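Local atomic coordinates of chlamydomonas reinhardtii THB1 (Chlamydomonas reinhardtii, PDB entry 4XDI), a protein that binds one heme group per subunit and, like other group I truncated hemoglobins, probably binds oxygen at the heme iron. Residues 22-27 / 51-56; 58-63 / 116-121; 89-94 / 120-125. All coordinates share one frame; numbering follows the deposited sequence.

Interaction 1 of 3, residues 22-27 / 51-56; sequences KAVDVF and RKQVAF. With HEM (protoporphyrin IX containing Fe), chain C.
On the distal side of the heme pocket of this truncated hemoglobin, helix 17-33 crosses helix 46-61, and F27 meets F56 in an edge-to-face aromatic pair. The short helical segments approach to 9.8 Å between axes, with N-to-C directions 120° apart. The evidence for the T-shape is the ring geometry: centroids 4.8 Å apart, planes at 61°, and F27 CE2 standing over the centre of the F56 ring. F27 reaches there because its CG is anti to the backbone N (chi1 166°).

V24 continues this apolar seam: CG1 lies 3.8 Å from F56 CB and 3.7 Å from the carbonyl O of Q53. Nearer the surface D25 and Q53 cross at roughly a right angle, but OD1 of D25 and OE1 of Q53 stay 3.9 Å apart, so the two oxygens merely adjoin.

Beyond the seam F56 passes the contact on to the heme, its CE1 3.4 Å from HEM C3B. One turn earlier K52 binds the iron through NZ at 2.2 Å, and H76 supplies the other axial ligand. R51 holds one propionate by two hydrogen bonds, NE to O1A at 2.8 Å and NH2 to O2A. Such a distal wall built from the crossed B and E helices is characteristic of the two-on-two globin fold, here with a lysine as sixth heme ligand.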
loop_
_atom_site.group_PDB
_atom_site.type_symbol
_atom_site.label_atom_id
_atom_site.label_comp_id
_atom_site.label_asym_id
_atom_site.label_seq_id
_atom_site.Cartn_x
_atom_site.Cartn_y
_atom_site.Cartn_z
ATOM N N LYS A 22 10.885 -6.415 1.478
ATOM C CA LYS A 22 10.416 -7.796 1.591
ATOM C C LYS A 22 8.989 -7.843 2.121
ATOM O O LYS A 22 8.166 -8.629 1.649
ATOM C CB LYS A 22 11.348 -8.604 2.492
ATOM C CG LYS A 22 12.781 -8.715 1.976
ATOM C CD LYS A 22 12.873 -9.604 0.744
ATOM C CE LYS A 22 14.316 -9.913 0.395
ATOM N NZ LYS A 22 14.392 -10.691 -0.864
ATOM N N ALA A 23 8.690 -6.990 3.095
ATOM C CA ALA A 23 7.343 -6.925 3.644
ATOM C C ALA A 23 6.321 -6.484 2.578
ATOM O O ALA A 23 5.217 -7.034 2.514
ATOM C CB ALA A 23 7.308 -5.981 4.864
ATOM N N VAL A 24 6.678 -5.493 1.755
ATOM C CA VAL A 24 5.797 -5.050 0.657
ATOM C C VAL A 24 5.667 -6.158 -0.411
ATOM O O VAL A 24 4.621 -6.290 -1.045
ATOM C CB VAL A 24 6.292 -3.736 0.011
ATOM C CG1 VAL A 24 5.521 -3.405 -1.330
ATOM C CG2 VAL A 24 6.125 -2.585 1.000
ATOM N N ASP A 25 6.716 -6.944 -0.615
ATOM C CA ASP A 25 6.615 -8.099 -1.528
ATOM C C ASP A 25 5.543 -9.078 -1.050
ATOM O O ASP A 25 4.685 -9.522 -1.828
ATOM C CB ASP A 25 7.942 -8.859 -1.643
ATOM C CG ASP A 25 8.967 -8.149 -2.508
ATOM O OD1 ASP A 25 8.586 -7.269 -3.311
ATOM O OD2 ASP A 25 10.166 -8.489 -2.386
ATOM N N VAL A 26 5.617 -9.436 0.230
ATOM C CA VAL A 26 4.696 -10.417 0.810
ATOM C C VAL A 26 3.263 -9.890 0.727
ATOM O O VAL A 26 2.326 -10.595 0.376
ATOM C CB VAL A 26 5.040 -10.720 2.278
ATOM C CG1 VAL A 26 3.932 -11.582 2.910
ATOM C CG2 VAL A 26 6.437 -11.394 2.384
ATOM N N PHE A 27 3.122 -8.622 1.067
ATOM C CA PHE A 27 1.860 -7.909 0.999
ATOM C C PHE A 27 1.269 -7.892 -0.414
ATOM O O PHE A 27 0.082 -8.171 -0.594
ATOM C CB PHE A 27 2.104 -6.480 1.515
ATOM C CG PHE A 27 1.003 -5.472 1.209
ATOM C CD1 PHE A 27 -0.322 -5.713 1.556
ATOM C CD2 PHE A 27 1.327 -4.236 0.668
ATOM C CE1 PHE A 27 -1.297 -4.744 1.337
ATOM C CE2 PHE A 27 0.351 -3.251 0.437
ATOM C CZ PHE A 27 -0.965 -3.509 0.773
ATOM N N ARG A 51 6.599 -0.188 -10.126
ATOM C CA ARG A 51 6.310 1.185 -9.696
ATOM C C ARG A 51 5.302 1.166 -8.543
ATOM O O ARG A 51 5.443 1.915 -7.581
ATOM C CB ARG A 51 5.782 2.049 -10.853
ATOM C CG ARG A 51 6.817 2.341 -11.939
ATOM C CD ARG A 51 6.383 3.476 -12.870
ATOM N NE ARG A 51 5.050 3.255 -13.419
ATOM C CZ ARG A 51 4.797 2.623 -14.568
ATOM N NH1 ARG A 51 5.793 2.142 -15.308
ATOM N NH2 ARG A 51 3.542 2.486 -14.988
ATOM N N LYS A 52 4.293 0.302 -8.630
ATOM C CA LYS A 52 3.287 0.241 -7.574
ATOM C C LYS A 52 3.869 -0.226 -6.242
ATOM O O LYS A 52 3.466 0.279 -5.190
ATOM C CB LYS A 52 2.127 -0.666 -7.965
ATOM C CG LYS A 52 0.953 -0.599 -6.998
ATOM C CD LYS A 52 -0.327 -1.122 -7.675
ATOM C CE LYS A 52 -1.371 -1.584 -6.679
ATOM N NZ LYS A 52 -1.721 -0.530 -5.686
ATOM N N GLN A 53 4.788 -1.197 -6.276
ATOM C CA GLN A 53 5.459 -1.637 -5.058
ATOM C C GLN A 53 6.308 -0.505 -4.463
ATOM O O GLN A 53 6.346 -0.338 -3.247
ATOM C CB GLN A 53 6.333 -2.878 -5.309
ATOM C CG GLN A 53 5.478 -4.152 -5.496
ATOM C CD GLN A 53 6.254 -5.338 -6.021
ATOM O OE1 GLN A 53 7.410 -5.221 -6.421
ATOM N NE2 GLN A 53 5.607 -6.494 -6.035
ATOM N N VAL A 54 6.991 0.260 -5.310
ATOM C CA VAL A 54 7.777 1.391 -4.808
ATOM C C VAL A 54 6.851 2.411 -4.156
ATOM O O VAL A 54 7.183 2.990 -3.111
ATOM C CB VAL A 54 8.610 2.045 -5.923
ATOM C CG1 VAL A 54 9.208 3.366 -5.454
ATOM C CG2 VAL A 54 9.712 1.089 -6.366
ATOM N N ALA A 55 5.672 2.604 -4.745
ATOM C CA ALA A 55 4.693 3.527 -4.172
ATOM C C ALA A 55 4.231 3.040 -2.798
ATOM O O ALA A 55 4.182 3.824 -1.855
ATOM C CB ALA A 55 3.488 3.710 -5.126
ATOM N N PHE A 56 3.904 1.748 -2.680
ATOM C CA PHE A 56 3.523 1.183 -1.385
ATOM C C PHE A 56 4.625 1.387 -0.342
ATOM O O PHE A 56 4.356 1.821 0.776
ATOM C CB PHE A 56 3.231 -0.319 -1.491
ATOM C CG PHE A 56 1.813 -0.662 -1.910
ATOM C CD1 PHE A 56 0.724 0.038 -1.417
ATOM C CD2 PHE A 56 1.581 -1.741 -2.765
ATOM C CE1 PHE A 56 -0.587 -0.306 -1.799
ATOM C CE2 PHE A 56 0.268 -2.099 -3.145
ATOM C CZ PHE A 56 -0.812 -1.381 -2.658
HETATM C CHA HEM C . -2.063 1.528 -9.542
HETATM C CHB HEM C . -0.582 3.169 -5.217
HETATM C CHC HEM C . -4.467 1.158 -3.189
HETATM C CHD HEM C . -5.141 -1.434 -7.194
HETATM C C1A HEM C . -1.403 2.227 -8.560
HETATM C C2A HEM C . -0.395 3.249 -8.775
HETATM C C3A HEM C . 0.011 3.681 -7.586
HETATM C C4A HEM C . -0.737 2.982 -6.569
HETATM C CMA HEM C . 1.072 4.786 -7.347
HETATM C CAA HEM C . 0.137 3.734 -10.146
HETATM C CBA HEM C . 1.328 2.866 -10.554
HETATM C CGA HEM C . 2.031 3.403 -11.789
HETATM O O1A HEM C . 3.043 4.127 -11.628
HETATM O O2A HEM C . 1.604 3.086 -12.936
HETATM C C1B HEM C . -1.481 2.759 -4.267
HETATM C C2B HEM C . -1.415 3.007 -2.846
HETATM C C3B HEM C . -2.512 2.434 -2.293
HETATM C C4B HEM C . -3.272 1.801 -3.353
HETATM C CMB HEM C . -0.252 3.787 -2.146
HETATM C CAB HEM C . -2.978 2.364 -0.821
HETATM C CBB HEM C . -2.257 2.839 0.206
HETATM C C1C HEM C . -5.005 0.287 -4.110
HETATM C C2C HEM C . -6.142 -0.574 -3.893
HETATM C C3C HEM C . -6.356 -1.292 -5.013
HETATM C C4C HEM C . -5.321 -0.913 -5.951
HETATM C CMC HEM C . -7.008 -0.594 -2.622
HETATM C CAC HEM C . -7.470 -2.342 -5.204
HETATM C CBC HEM C . -7.979 -2.649 -6.414
HETATM C C1D HEM C . -4.382 -0.888 -8.182
HETATM C C2D HEM C . -4.344 -1.412 -9.536
HETATM C C3D HEM C . -3.379 -0.486 -10.267
HETATM C C4D HEM C . -2.937 0.489 -9.295
HETATM C CMD HEM C . -5.114 -2.623 -10.100
HETATM C CAD HEM C . -2.960 -0.540 -11.742
HETATM C CBD HEM C . -3.944 0.328 -12.497
HETATM C CGD HEM C . -3.490 0.385 -13.935
HETATM O O1D HEM C . -3.538 -0.661 -14.628
HETATM O O2D HEM C . -3.059 1.461 -14.366
HETATM N NA HEM C . -1.602 2.082 -7.202
HETATM N NB HEM C . -2.626 2.039 -4.540
HETATM N NC HEM C . -4.521 0.068 -5.386
HETATM N ND HEM C . -3.545 0.200 -8.092
HETATM FE FE HEM C . -3.102 1.092 -6.294
#

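Interaction 2 of 3, residues 58-63 / 116-121; sequences TYVFGG and AIVASA
Y59 and V60, near the C-terminal end of helix 46-61, meet I117, V118, S120 and A121 from segment 116-121. The closest backbones belong to V60 and I117, whose CA atoms are 5.7 Å apart, and the packing is tightest around I117. Its CB bond points at the facing helix, and its two methyl ends rest on successive carbonyls: CG2 is 3.3 Å from O of Y59, and CD1 is 3.2 Å from O of V60. Apolar carbon is thus pressed against main-chain oxygen.

On the buried side, V60 and V118 cross at a slant and touch by CG2 to CG2 at 3.8 Å. V118 does so although its CB bond is directed away from 58-63. Both valines also touch L97 of helix 87-104.

The outer side is partly exposed and held by polar chemistry. CG anti to the backbone N (chi1 -173°) carries the Y59 ring alongside I117, the two side chains running in opposite directions, and the tyrosine hydroxyl gives a 2.8 Å hydrogen bond to OG of S120. That OG in turn donates to O of I117, in the carbonyl plane and on a lone pair (C=O...donor angle 139°); the 2.5 Å separation is unusually short, and its exact value deserves caution. With a donor and an acceptor, S120 OG is probably limited in its rotation. CE1 of Y59 also lies 4.0 Å from CB of A121, a buried residue.

Packing of the E helix against the H helix is part of the two-on-two helical sandwich of truncated globins, here next to the heme, which both Y59 and A121 touch.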
loop_
_atom_site.group_PDB
_atom_site.type_symbol
_atom_site.label_atom_id
_atom_site.label_comp_id
_atom_site.label_asym_id
_atom_site.label_seq_id
_atom_site.Cartn_x
_atom_site.Cartn_y
_atom_site.Cartn_z
ATOM N N THR A 58 7.112 3.528 -0.192
ATOM C CA THR A 58 7.422 4.914 0.181
ATOM C C THR A 58 6.226 5.624 0.806
ATOM O O THR A 58 6.386 6.416 1.755
ATOM C CB THR A 58 7.938 5.717 -1.034
ATOM O OG1 THR A 58 6.962 5.736 -2.078
ATOM C CG2 THR A 58 9.242 5.099 -1.542
ATOM N N TYR A 59 5.030 5.355 0.291
ATOM C CA TYR A 59 3.829 5.944 0.883
ATOM C C TYR A 59 3.604 5.449 2.303
ATOM O O TYR A 59 3.351 6.231 3.218
ATOM C CB TYR A 59 2.571 5.624 0.063
ATOM C CG TYR A 59 1.372 6.386 0.580
ATOM C CD1 TYR A 59 0.588 5.880 1.614
ATOM C CD2 TYR A 59 1.049 7.630 0.062
ATOM C CE1 TYR A 59 -0.492 6.573 2.099
ATOM C CE2 TYR A 59 -0.035 8.346 0.543
ATOM C CZ TYR A 59 -0.804 7.809 1.558
ATOM O OH TYR A 59 -1.877 8.523 2.028
ATOM N N VAL A 60 3.668 4.133 2.490
ATOM C CA VAL A 60 3.328 3.574 3.793
ATOM C C VAL A 60 4.477 3.711 4.790
ATOM O O VAL A 60 4.247 4.073 5.948
ATOM C CB VAL A 60 2.895 2.066 3.682
ATOM C CG1 VAL A 60 2.683 1.487 5.074
ATOM C CG2 VAL A 60 1.622 1.964 2.888
ATOM N N PHE A 61 5.710 3.446 4.365
ATOM C CA PHE A 61 6.829 3.429 5.335
ATOM C C PHE A 61 7.848 4.570 5.225
ATOM O O PHE A 61 8.721 4.703 6.093
ATOM C CB PHE A 61 7.569 2.096 5.222
ATOM C CG PHE A 61 6.674 0.897 5.418
ATOM C CD1 PHE A 61 6.421 0.411 6.689
ATOM C CD2 PHE A 61 6.070 0.278 4.326
ATOM C CE1 PHE A 61 5.581 -0.690 6.871
ATOM C CE2 PHE A 61 5.235 -0.813 4.499
ATOM C CZ PHE A 61 5.001 -1.306 5.779
ATOM N N GLY A 62 7.755 5.386 4.176
ATOM C CA GLY A 62 8.817 6.348 3.883
ATOM C C GLY A 62 8.857 7.634 4.704
ATOM O O GLY A 62 9.914 8.286 4.820
ATOM N N GLY A 63 7.723 7.991 5.294
ATOM C CA GLY A 63 7.640 9.208 6.085
ATOM C C GLY A 63 7.416 10.477 5.267
ATOM O O GLY A 63 7.227 10.434 4.047
ATOM N N ALA A 116 -2.359 3.163 10.206
ATOM C CA ALA A 116 -2.910 4.535 10.144
ATOM C C ALA A 116 -2.516 5.215 8.837
ATOM O O ALA A 116 -3.333 5.883 8.208
ATOM C CB ALA A 116 -2.450 5.371 11.334
ATOM N N ILE A 117 -1.272 5.028 8.412
ATOM C CA ILE A 117 -0.834 5.617 7.159
ATOM C C ILE A 117 -1.612 5.019 5.977
ATOM O O ILE A 117 -2.125 5.771 5.135
ATOM C CB ILE A 117 0.675 5.446 6.960
ATOM C CG1 ILE A 117 1.418 6.322 8.000
ATOM C CG2 ILE A 117 1.058 5.882 5.553
ATOM C CD1 ILE A 117 2.881 5.961 8.189
ATOM N N VAL A 118 -1.757 3.695 5.932
ATOM C CA VAL A 118 -2.603 3.079 4.873
ATOM C C VAL A 118 -3.987 3.692 4.838
ATOM O O VAL A 118 -4.488 4.048 3.769
ATOM C CB VAL A 118 -2.748 1.562 5.070
ATOM C CG1 VAL A 118 -3.604 0.967 3.978
ATOM C CG2 VAL A 118 -1.418 0.971 4.998
ATOM N N ALA A 119 -4.590 3.866 6.014
ATOM C CA ALA A 119 -5.937 4.404 6.075
ATOM C C ALA A 119 -6.004 5.818 5.457
ATOM O O ALA A 119 -7.019 6.183 4.846
ATOM C CB ALA A 119 -6.440 4.418 7.503
ATOM N N SER A 120 -4.921 6.587 5.581
ATOM C CA SER A 120 -4.893 7.963 5.045
ATOM C C SER A 120 -5.018 7.991 3.514
ATOM O O SER A 120 -5.350 9.022 2.924
ATOM C CB SER A 120 -3.611 8.697 5.479
ATOM O OG SER A 120 -2.468 8.244 4.762
ATOM N N ALA A 121 -4.757 6.858 2.870
ATOM C CA ALA A 121 -4.887 6.781 1.417
ATOM C C ALA A 121 -6.334 6.780 0.950
ATOM O O ALA A 121 -6.600 7.152 -0.198
ATOM C CB ALA A 121 -4.163 5.534 0.878
#

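Interaction 3 of 3, residues 89-94 / 120-125; sequences HFDLVA and SARPLI. With HEM (protoporphyrin IX containing Fe), chain C.
F90, from helix 87-104, presents one ring face to R122 and its rim to I125, while D91 beside it forms a salt bridge with the same arginine. From CB outward, R122 first covers the phenyl: CB sits over the F90 ring in a CH-pi contact, 4.0 Å from the centroid and only 18° off the ring normal. With CG anti to its own backbone N, the aliphatic chain runs on extended, then bends about the CG-CD bond (chi3 -62°), which turns the head back along the phenyl. NE is 4.0 Å from F90 CD1, and CZ comes closer, at 3.5 Å from the same CD1, so that this ring carbon lies over the centre of a guanidinium face.

At the tip, NH2 donates a 2.7 Å hydrogen bond to D91 OD1, at 159° and almost in the guanidinium plane. NH1 adds only a weak bond to that oxygen and has a second partner in H87 ND1. The carboxylate plane is steeply inclined to the guanidinium, so a single oxygen takes both nitrogens.

At the ring edge, F90 CE2 touches I125 CD1 at 3.9 Å, and F90 CD2 lies 3.9 Å from the heme methyl HEM CMC. I125 CD1 is also 3.6 Å from HEM CHC, and A121 CB 3.4 Å from HEM CBB, a vinyl carbon; I125 packs on the heme ligand H76 as well.

The chemistry is therefore layered: an apolar ring that adjoins a heme methyl and meets a charged side chain with one face, with D91 probably offsetting the arginine's positive charge and H87 adding a further fix on its rotation.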
loop_
_atom_site.group_PDB
_atom_site.type_symbol
_atom_site.label_atom_id
_atom_site.label_comp_id
_atom_site.label_asym_id
_atom_site.label_seq_id
_atom_site.Cartn_x
_atom_site.Cartn_y
_atom_site.Cartn_z
ATOM N N HIS A 89 -12.737 -3.168 -1.894
ATOM C CA HIS A 89 -11.396 -3.528 -2.326
ATOM C C HIS A 89 -10.340 -2.851 -1.459
ATOM O O HIS A 89 -9.288 -3.426 -1.190
ATOM C CB HIS A 89 -11.169 -3.150 -3.764
ATOM C CG HIS A 89 -12.133 -3.807 -4.708
ATOM N ND1 HIS A 89 -13.049 -3.092 -5.447
ATOM C CD2 HIS A 89 -12.356 -5.112 -4.990
ATOM C CE1 HIS A 89 -13.770 -3.924 -6.182
ATOM N NE2 HIS A 89 -13.368 -5.161 -5.927
ATOM N N PHE A 90 -10.605 -1.610 -1.064
ATOM C CA PHE A 90 -9.668 -0.922 -0.167
ATOM C C PHE A 90 -9.591 -1.660 1.156
ATOM O O PHE A 90 -8.495 -1.874 1.698
ATOM C CB PHE A 90 -10.084 0.555 0.050
ATOM C CG PHE A 90 -9.036 1.354 0.782
ATOM C CD1 PHE A 90 -8.981 1.336 2.161
ATOM C CD2 PHE A 90 -8.079 2.071 0.087
ATOM C CE1 PHE A 90 -7.989 2.038 2.867
ATOM C CE2 PHE A 90 -7.094 2.784 0.777
ATOM C CZ PHE A 90 -7.055 2.754 2.166
ATOM N N ASP A 91 -10.747 -2.043 1.697
ATOM C CA ASP A 91 -10.764 -2.780 2.973
ATOM C C ASP A 91 -9.952 -4.066 2.885
ATOM O O ASP A 91 -9.255 -4.433 3.828
ATOM C CB ASP A 91 -12.200 -3.107 3.396
ATOM C CG ASP A 91 -12.987 -1.866 3.802
ATOM O OD1 ASP A 91 -12.394 -0.768 3.799
ATOM O OD2 ASP A 91 -14.190 -1.996 4.116
ATOM N N LEU A 92 -10.060 -4.758 1.747
ATOM C CA LEU A 92 -9.338 -6.008 1.548
ATOM C C LEU A 92 -7.832 -5.745 1.518
ATOM O O LEU A 92 -7.043 -6.498 2.088
ATOM C CB LEU A 92 -9.782 -6.684 0.234
ATOM C CG LEU A 92 -11.218 -7.223 0.196
ATOM C CD1 LEU A 92 -11.506 -7.820 -1.200
ATOM C CD2 LEU A 92 -11.420 -8.327 1.299
ATOM N N VAL A 93 -7.439 -4.684 0.820
ATOM C CA VAL A 93 -6.020 -4.369 0.673
ATOM C C VAL A 93 -5.442 -3.926 2.024
ATOM O O VAL A 93 -4.369 -4.386 2.434
ATOM C CB VAL A 93 -5.795 -3.278 -0.397
ATOM C CG1 VAL A 93 -4.366 -2.764 -0.349
ATOM C CG2 VAL A 93 -6.094 -3.869 -1.801
ATOM N N ALA A 94 -6.175 -3.079 2.733
ATOM C CA ALA A 94 -5.715 -2.673 4.074
ATOM C C ALA A 94 -5.535 -3.921 4.955
ATOM O O ALA A 94 -4.530 -4.062 5.656
ATOM C CB ALA A 94 -6.686 -1.702 4.717
ATOM N N SER A 120 -4.921 6.587 5.581
ATOM C CA SER A 120 -4.893 7.963 5.045
ATOM C C SER A 120 -5.018 7.991 3.514
ATOM O O SER A 120 -5.350 9.022 2.924
ATOM C CB SER A 120 -3.611 8.697 5.479
ATOM O OG SER A 120 -2.468 8.244 4.762
ATOM N N ALA A 121 -4.757 6.858 2.870
ATOM C CA ALA A 121 -4.887 6.781 1.417
ATOM C C ALA A 121 -6.334 6.780 0.950
ATOM O O ALA A 121 -6.600 7.152 -0.198
ATOM C CB ALA A 121 -4.163 5.534 0.878
ATOM N N ARG A 122 -7.271 6.379 1.815
ATOM C CA ARG A 122 -8.654 6.169 1.354
ATOM C C ARG A 122 -9.271 7.438 0.730
ATOM O O ARG A 122 -9.774 7.372 -0.391
ATOM C CB ARG A 122 -9.571 5.662 2.483
ATOM C CG ARG A 122 -10.952 5.193 1.946
ATOM C CD ARG A 122 -11.944 4.921 3.064
ATOM N NE ARG A 122 -11.518 3.840 3.960
ATOM C CZ ARG A 122 -11.804 2.554 3.771
ATOM N NH1 ARG A 122 -12.492 2.182 2.696
ATOM N NH2 ARG A 122 -11.396 1.633 4.641
ATOM N N PRO A 123 -9.216 8.587 1.443
ATOM C CA PRO A 123 -9.777 9.798 0.808
ATOM C C PRO A 123 -8.961 10.275 -0.396
ATOM O O PRO A 123 -9.482 11.024 -1.209
ATOM C CB PRO A 123 -9.748 10.844 1.940
ATOM C CG PRO A 123 -8.736 10.330 2.930
ATOM C CD PRO A 123 -8.813 8.835 2.843
ATOM N N LEU A 124 -7.707 9.850 -0.523
ATOM C CA LEU A 124 -6.920 10.288 -1.665
ATOM C C LEU A 124 -7.378 9.532 -2.915
ATOM O O LEU A 124 -7.295 10.037 -4.026
ATOM C CB LEU A 124 -5.430 10.080 -1.425
ATOM C CG LEU A 124 -4.813 10.961 -0.318
ATOM C CD1 LEU A 124 -3.307 10.720 -0.226
ATOM C CD2 LEU A 124 -5.107 12.431 -0.533
ATOM N N ILE A 125 -7.863 8.312 -2.704
ATOM C CA ILE A 125 -8.295 7.470 -3.808
ATOM C C ILE A 125 -9.765 7.709 -4.123
ATOM O O ILE A 125 -10.155 7.844 -5.285
ATOM C CB ILE A 125 -8.053 5.983 -3.477
ATOM C CG1 ILE A 125 -6.547 5.717 -3.306
ATOM C CG2 ILE A 125 -8.686 5.061 -4.574
ATOM C CD1 ILE A 125 -6.173 4.298 -2.747
HETATM C CHA HEM C . -2.063 1.528 -9.542
HETATM C CHB HEM C . -0.582 3.169 -5.217
HETATM C CHC HEM C . -4.467 1.158 -3.189
HETATM C CHD HEM C . -5.141 -1.434 -7.194
HETATM C C1A HEM C . -1.403 2.227 -8.560
HETATM C C2A HEM C . -0.395 3.249 -8.775
HETATM C C3A HEM C . 0.011 3.681 -7.586
HETATM C C4A HEM C . -0.737 2.982 -6.569
HETATM C CMA HEM C . 1.072 4.786 -7.347
HETATM C CAA HEM C . 0.137 3.734 -10.146
HETATM C CBA HEM C . 1.328 2.866 -10.554
HETATM C CGA HEM C . 2.031 3.403 -11.789
HETATM O O1A HEM C . 3.043 4.127 -11.628
HETATM O O2A HEM C . 1.604 3.086 -12.936
HETATM C C1B HEM C . -1.481 2.759 -4.267
HETATM C C2B HEM C . -1.415 3.007 -2.846
HETATM C C3B HEM C . -2.512 2.434 -2.293
HETATM C C4B HEM C . -3.272 1.801 -3.353
HETATM C CMB HEM C . -0.252 3.787 -2.146
HETATM C CAB HEM C . -2.978 2.364 -0.821
HETATM C CBB HEM C . -2.257 2.839 0.206
HETATM C C1C HEM C . -5.005 0.287 -4.110
HETATM C C2C HEM C . -6.142 -0.574 -3.893
HETATM C C3C HEM C . -6.356 -1.292 -5.013
HETATM C C4C HEM C . -5.321 -0.913 -5.951
HETATM C CMC HEM C . -7.008 -0.594 -2.622
HETATM C CAC HEM C . -7.470 -2.342 -5.204
HETATM C CBC HEM C . -7.979 -2.649 -6.414
HETATM C C1D HEM C . -4.382 -0.888 -8.182
HETATM C C2D HEM C . -4.344 -1.412 -9.536
HETATM C C3D HEM C . -3.379 -0.486 -10.267
HETATM C C4D HEM C . -2.937 0.489 -9.295
HETATM C CMD HEM C . -5.114 -2.623 -10.100
HETATM C CAD HEM C . -2.960 -0.540 -11.742
HETATM C CBD HEM C . -3.944 0.328 -12.497
HETATM C CGD HEM C . -3.490 0.385 -13.935
HETATM O O1D HEM C . -3.538 -0.661 -14.628
HETATM O O2D HEM C . -3.059 1.461 -14.366
HETATM N NA HEM C . -1.602 2.082 -7.202
HETATM N NB HEM C . -2.626 2.039 -4.540
HETATM N NC HEM C . -4.521 0.068 -5.386
HETATM N ND HEM C . -3.545 0.200 -8.092
HETATM FE FE HEM C . -3.102 1.092 -6.294
#

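How the interactions relate
From the N terminus, helix 17-33 comes first, and interaction 1 closes the loop through residues 28-50 by returning helix 46-61 to it. Further along that second helix, interaction 2 closes a much longer loop of 52 residues, in series with the first. Interaction 3 starts inside this loop, at 89-94, and ends at 120-125, sharing S120 and A121 with interaction 2, so their spans overlap without one fully enclosing the other. Direct touches knit the three: V24 CG2 to F61 CE2, F27 CE1 to V93 O, and V118 O to F90 CZ. Residues of all three interactions touch the heme, with helix 17-33 packed behind F56 of helix 46-61.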